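Local coordinates for Avidin/streptavidin (PDB 3SZH), which probably binds biotin with high affinity, as a bacterial member of the avidin/streptavidin family, at residues B[12-24]-B[31-43]. Sequence-based numbering, arbitrary orientation. Where two conformers were deposited one is given.
Sequences AWVNQDGSTLYIN and ELTGSYINRAAGF
R39 turns its CG anti to the carbonyl carbon (chi1 -58°) and runs extended from CG to NE, which carries the guanidinium back along 12-24 to G18, T20 and Y22. R39 NH1 donates twice, to G18 O at 2.9 Å and to T20 OG1 at 2.8 Å. R39 NH2 donates to Y22 OH at 2.9 Å. All three acceptors lie close to the guanidinium plane, so its rotation is fixed. The ring of Y22 stands at 76° to it. I37 CG2 packs over one guanidinium face, and T20 CG2 sits over the centre of the Y22 ring. I37 CD1 also touches Y22 CE1 at 3.7 Å. With an alanine here instead of R39, G18 O and T20 OG1 would probably lose this donor and the hydroxyl end of Y22 would be freer to shift.

The backbones pair as antiparallel strands. T20 with I37 and Y22 with S35 are the hydrogen-bonded pairs. G34 faces I23, where a CB would clash with Y22 O. Beyond the strands, S19 OG accepts from R39 N at 2.9 Å in a nearly straight bond.

On the face that holds L21 and I23, Y36 swings its CG anti to its own backbone N (chi1 -168°). This lays one ring face against T20 O and brings Y36 OH to 3.3 Å from S19 CB. W80, V52 and F117 also meet Y36. L32 CD1 packs on I23 CG2 at 3.9 Å.

In this avidin-type barrel hairpin, L21, I23 and Y36 point inward. N15, S19 and Y36 probably line the biotin pocket, as in streptavidin, with 38-43 in the lid loop. R39 ties that loop to strand 20-26 and the turn before it. Its charge is probably solvated by one carbonyl and two hydroxyl oxygens, with no carboxylate of the two segments bonded to it.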
loop_
_atom_site.group_PDB
_atom_site.type_symbol
_atom_site.label_atom_id
_atom_site.label_comp_id
_atom_site.label_asym_id
_atom_site.label_seq_id
_atom_site.Cartn_x
_atom_site.Cartn_y
_atom_site.Cartn_z
ATOM N N ALA B 12 -11.872 -9.097 -10.877
ATOM C CA ALA B 12 -11.920 -9.704 -9.554
ATOM C C ALA B 12 -10.933 -10.862 -9.453
ATOM O O ALA B 12 -10.707 -11.610 -10.414
ATOM C CB ALA B 12 -13.302 -10.178 -9.222
ATOM N N TRP B 13 -10.383 -11.018 -8.262
ATOM C CA TRP B 13 -9.224 -11.898 -8.025
ATOM C C TRP B 13 -9.399 -12.563 -6.676
ATOM O O TRP B 13 -9.656 -11.849 -5.716
ATOM C CB TRP B 13 -7.920 -11.085 -8.096
ATOM C CG TRP B 13 -7.834 -10.210 -9.293
ATOM C CD1 TRP B 13 -8.330 -8.952 -9.441
ATOM C CD2 TRP B 13 -7.293 -10.566 -10.554
ATOM N NE1 TRP B 13 -8.111 -8.486 -10.704
ATOM C CE2 TRP B 13 -7.462 -9.459 -11.407
ATOM C CE3 TRP B 13 -6.660 -11.732 -11.066
ATOM C CZ2 TRP B 13 -7.057 -9.482 -12.757
ATOM C CZ3 TRP B 13 -6.239 -11.740 -12.409
ATOM C CH2 TRP B 13 -6.425 -10.619 -13.220
ATOM N N VAL B 14 -9.220 -13.879 -6.576
ATOM C CA VAL B 14 -9.518 -14.632 -5.347
ATOM C C VAL B 14 -8.266 -15.351 -4.867
ATOM O O VAL B 14 -7.634 -16.089 -5.621
ATOM C CB VAL B 14 -10.668 -15.676 -5.539
ATOM C CG1 VAL B 14 -11.140 -16.193 -4.212
ATOM C CG2 VAL B 14 -11.837 -15.073 -6.275
ATOM N N ASN B 15 -7.902 -15.173 -3.612
ATOM C CA ASN B 15 -6.695 -15.805 -3.081
ATOM C C ASN B 15 -6.940 -17.191 -2.494
ATOM O O ASN B 15 -8.032 -17.752 -2.544
ATOM C CB ASN B 15 -5.944 -14.870 -2.093
ATOM C CG ASN B 15 -6.620 -14.754 -0.735
ATOM O OD1 ASN B 15 -7.530 -15.519 -0.401
ATOM N ND2 ASN B 15 -6.161 -13.798 0.070
ATOM N N GLN B 16 -5.866 -17.772 -1.976
ATOM C CA GLN B 16 -5.881 -19.145 -1.431
ATOM C C GLN B 16 -6.744 -19.337 -0.165
ATOM O O GLN B 16 -6.981 -20.481 0.269
ATOM C CB GLN B 16 -4.438 -19.643 -1.198
ATOM C CG GLN B 16 -3.730 -19.027 0.012
ATOM C CD GLN B 16 -3.292 -17.562 -0.159
ATOM O OE1 GLN B 16 -3.217 -17.027 -1.280
ATOM N NE2 GLN B 16 -2.954 -16.936 0.960
ATOM N N ASP B 17 -7.170 -18.246 0.457
ATOM C CA ASP B 17 -8.099 -18.289 1.576
ATOM C C ASP B 17 -9.551 -18.170 1.140
ATOM O O ASP B 17 -10.450 -18.304 1.977
ATOM C CB ASP B 17 -7.816 -17.148 2.542
ATOM C CG ASP B 17 -6.448 -17.225 3.161
ATOM O OD1 ASP B 17 -5.935 -18.345 3.396
ATOM O OD2 ASP B 17 -5.887 -16.143 3.447
ATOM N N GLY B 18 -9.776 -17.870 -0.145
ATOM C CA GLY B 18 -11.125 -17.576 -0.641
ATOM C C GLY B 18 -11.508 -16.103 -0.612
ATOM O O GLY B 18 -12.652 -15.766 -0.917
ATOM N N SER B 19 -10.560 -15.224 -0.273
ATOM C CA SER B 19 -10.831 -13.774 -0.194
ATOM C C SER B 19 -10.745 -13.145 -1.559
ATOM O O SER B 19 -9.899 -13.533 -2.360
ATOM C CB SER B 19 -9.810 -13.130 0.727
ATOM O OG SER B 19 -9.868 -13.717 2.009
ATOM N N THR B 20 -11.584 -12.146 -1.826
ATOM C CA THR B 20 -11.636 -11.533 -3.151
ATOM C C THR B 20 -11.295 -10.040 -3.118
ATOM O O THR B 20 -11.854 -9.273 -2.322
ATOM C CB THR B 20 -13.022 -11.682 -3.787
ATOM O OG1 THR B 20 -13.379 -13.067 -3.783
ATOM C CG2 THR B 20 -13.074 -11.141 -5.220
ATOM N N LEU B 21 -10.397 -9.651 -4.015
ATOM C CA LEU B 21 -10.206 -8.278 -4.448
ATOM C C LEU B 21 -11.076 -7.973 -5.642
ATOM O O LEU B 21 -10.940 -8.613 -6.691
ATOM C CB LEU B 21 -8.740 -8.015 -4.790
ATOM C CG LEU B 21 -8.419 -6.654 -5.423
ATOM C CD1 LEU B 21 -8.638 -5.539 -4.411
ATOM C CD2 LEU B 21 -7.008 -6.594 -5.967
ATOM N N TYR B 22 -11.966 -7.004 -5.482
ATOM C CA TYR B 22 -12.827 -6.472 -6.546
ATOM C C TYR B 22 -12.226 -5.150 -6.986
ATOM O O TYR B 22 -12.363 -4.145 -6.251
ATOM C CB TYR B 22 -14.262 -6.280 -6.035
ATOM C CG TYR B 22 -14.909 -7.522 -5.470
ATOM C CD1 TYR B 22 -14.770 -7.835 -4.107
ATOM C CD2 TYR B 22 -15.647 -8.398 -6.284
ATOM C CE1 TYR B 22 -15.362 -8.968 -3.560
ATOM C CE2 TYR B 22 -16.254 -9.523 -5.756
ATOM C CZ TYR B 22 -16.111 -9.796 -4.383
ATOM O OH TYR B 22 -16.675 -10.920 -3.811
ATOM N N ILE B 23 -11.517 -5.125 -8.104
ATOM C CA ILE B 23 -10.989 -3.878 -8.617
ATOM C C ILE B 23 -12.089 -3.125 -9.326
ATOM O O ILE B 23 -12.676 -3.653 -10.277
ATOM C CB ILE B 23 -9.768 -4.073 -9.548
ATOM C CG1 ILE B 23 -8.649 -4.862 -8.860
ATOM C CG2 ILE B 23 -9.285 -2.735 -10.093
ATOM C CD1 ILE B 23 -7.419 -5.106 -9.762
ATOM N N ASN B 24 -12.371 -1.911 -8.871
ATOM C CA ASN B 24 -13.386 -1.073 -9.451
ATOM C C ASN B 24 -12.832 -0.198 -10.563
ATOM O O ASN B 24 -13.070 -0.488 -11.729
ATOM C CB ASN B 24 -14.074 -0.276 -8.362
ATOM C CG ASN B 24 -15.092 0.653 -8.918
ATOM O OD1 ASN B 24 -14.826 1.839 -9.060
ATOM N ND2 ASN B 24 -16.251 0.129 -9.262
ATOM N N GLU B 31 -4.236 5.057 -10.719
ATOM C CA GLU B 31 -4.713 4.970 -9.350
ATOM C C GLU B 31 -5.908 4.043 -9.275
ATOM O O GLU B 31 -6.797 4.105 -10.136
ATOM C CB GLU B 31 -5.051 6.335 -8.771
ATOM C CG GLU B 31 -4.929 6.274 -7.276
ATOM C CD GLU B 31 -5.247 7.559 -6.540
ATOM O OE1 GLU B 31 -5.282 8.645 -7.147
ATOM O OE2 GLU B 31 -5.432 7.461 -5.319
ATOM N N LEU B 32 -5.921 3.170 -8.277
ATOM C CA LEU B 32 -6.900 2.114 -8.153
ATOM C C LEU B 32 -7.893 2.382 -7.032
ATOM O O LEU B 32 -7.511 2.864 -5.954
ATOM C CB LEU B 32 -6.143 0.795 -7.883
ATOM C CG LEU B 32 -6.904 -0.501 -7.624
ATOM C CD1 LEU B 32 -6.085 -1.692 -8.119
ATOM C CD2 LEU B 32 -7.240 -0.650 -6.145
ATOM N N THR B 33 -9.139 1.987 -7.253
ATOM C CA THR B 33 -10.136 1.860 -6.192
ATOM C C THR B 33 -10.741 0.469 -6.299
ATOM O O THR B 33 -10.705 -0.170 -7.356
ATOM C CB THR B 33 -11.267 2.884 -6.267
ATOM O OG1 THR B 33 -12.108 2.593 -7.388
ATOM C CG2 THR B 33 -10.745 4.321 -6.342
ATOM N N GLY B 34 -11.283 -0.009 -5.188
ATOM C CA GLY B 34 -11.984 -1.279 -5.194
ATOM C C GLY B 34 -12.488 -1.636 -3.823
ATOM O O GLY B 34 -12.559 -0.786 -2.913
ATOM N N SER B 35 -12.867 -2.891 -3.658
ATOM C CA SER B 35 -13.380 -3.456 -2.412
ATOM C C SER B 35 -12.693 -4.787 -2.172
ATOM O O SER B 35 -12.289 -5.462 -3.125
ATOM C CB SER B 35 -14.887 -3.692 -2.474
ATOM O OG SER B 35 -15.615 -2.488 -2.687
ATOM N N TYR B 36 -12.593 -5.198 -0.921
ATOM C CA TYR B 36 -12.025 -6.483 -0.536
ATOM C C TYR B 36 -12.997 -7.186 0.387
ATOM O O TYR B 36 -13.513 -6.575 1.339
ATOM C CB TYR B 36 -10.696 -6.254 0.149
ATOM C CG TYR B 36 -9.859 -7.478 0.360
ATOM C CD1 TYR B 36 -9.997 -8.249 1.499
ATOM C CD2 TYR B 36 -8.939 -7.885 -0.603
ATOM C CE1 TYR B 36 -9.213 -9.383 1.714
ATOM C CE2 TYR B 36 -8.125 -9.019 -0.391
ATOM C CZ TYR B 36 -8.284 -9.741 0.771
ATOM O OH TYR B 36 -7.485 -10.851 0.973
ATOM N N ILE B 37 -13.219 -8.473 0.117
ATOM C CA ILE B 37 -13.981 -9.314 1.031
ATOM C C ILE B 37 -13.095 -10.449 1.507
ATOM O O ILE B 37 -12.639 -11.286 0.702
ATOM C CB ILE B 37 -15.301 -9.831 0.444
ATOM C CG1 ILE B 37 -16.233 -8.663 0.095
ATOM C CG2 ILE B 37 -15.974 -10.805 1.426
ATOM C CD1 ILE B 37 -17.578 -9.068 -0.541
ATOM N N ASN B 38 -12.815 -10.441 2.804
ATOM C CA ASN B 38 -12.024 -11.480 3.466
ATOM C C ASN B 38 -12.908 -12.677 3.751
ATOM O O ASN B 38 -14.024 -12.558 4.263
ATOM C CB ASN B 38 -11.494 -10.877 4.777
ATOM C CG ASN B 38 -10.822 -11.888 5.686
ATOM O OD1 ASN B 38 -10.121 -12.789 5.230
ATOM N ND2 ASN B 38 -11.002 -11.717 6.974
ATOM N N ARG B 39 -12.383 -13.858 3.425
ATOM C CA ARG B 39 -13.089 -15.104 3.737
ATOM C C ARG B 39 -12.160 -16.137 4.383
ATOM O O ARG B 39 -12.403 -17.346 4.295
ATOM C CB ARG B 39 -13.754 -15.679 2.477
ATOM C CG ARG B 39 -14.740 -14.699 1.852
ATOM C CD ARG B 39 -15.592 -15.359 0.788
ATOM N NE ARG B 39 -16.384 -14.384 0.035
ATOM C CZ ARG B 39 -15.922 -13.675 -0.991
ATOM N NH1 ARG B 39 -14.680 -13.823 -1.418
ATOM N NH2 ARG B 39 -16.708 -12.795 -1.584
ATOM N N ALA B 40 -11.077 -15.677 5.004
ATOM C CA ALA B 40 -10.127 -16.591 5.667
ATOM C C ALA B 40 -10.753 -17.229 6.906
ATOM O O ALA B 40 -11.071 -16.548 7.880
ATOM C CB ALA B 40 -8.856 -15.879 6.004
ATOM N N ALA B 41 -10.934 -18.552 6.854
ATOM C CA ALA B 41 -11.627 -19.285 7.922
ATOM C C ALA B 41 -10.997 -19.038 9.284
ATOM O O ALA B 41 -9.773 -19.101 9.427
ATOM C CB ALA B 41 -11.664 -20.775 7.606
ATOM N N GLY B 42 -11.845 -18.754 10.271
ATOM C CA GLY B 42 -11.410 -18.475 11.637
ATOM C C GLY B 42 -11.107 -17.021 11.947
ATOM O O GLY B 42 -11.013 -16.633 13.116
ATOM N N PHE B 43 -10.947 -16.208 10.911
ATOM C CA PHE B 43 -10.581 -14.815 11.092
ATOM C C PHE B 43 -11.807 -13.916 11.183
ATOM O O PHE B 43 -12.912 -14.289 10.775
ATOM C CB PHE B 43 -9.623 -14.361 9.982
ATOM C CG PHE B 43 -8.254 -14.951 10.108
ATOM C CD1 PHE B 43 -7.982 -16.215 9.604
ATOM C CD2 PHE B 43 -7.246 -14.265 10.771
ATOM C CE1 PHE B 43 -6.718 -16.786 9.741
ATOM C CE2 PHE B 43 -5.974 -14.828 10.907
ATOM C CZ PHE B 43 -5.713 -16.088 10.388
HETATM O O HOH W 1 -10.188 -19.870 4.315
HETATM O O HOH W 2 -14.517 3.737 -6.846
#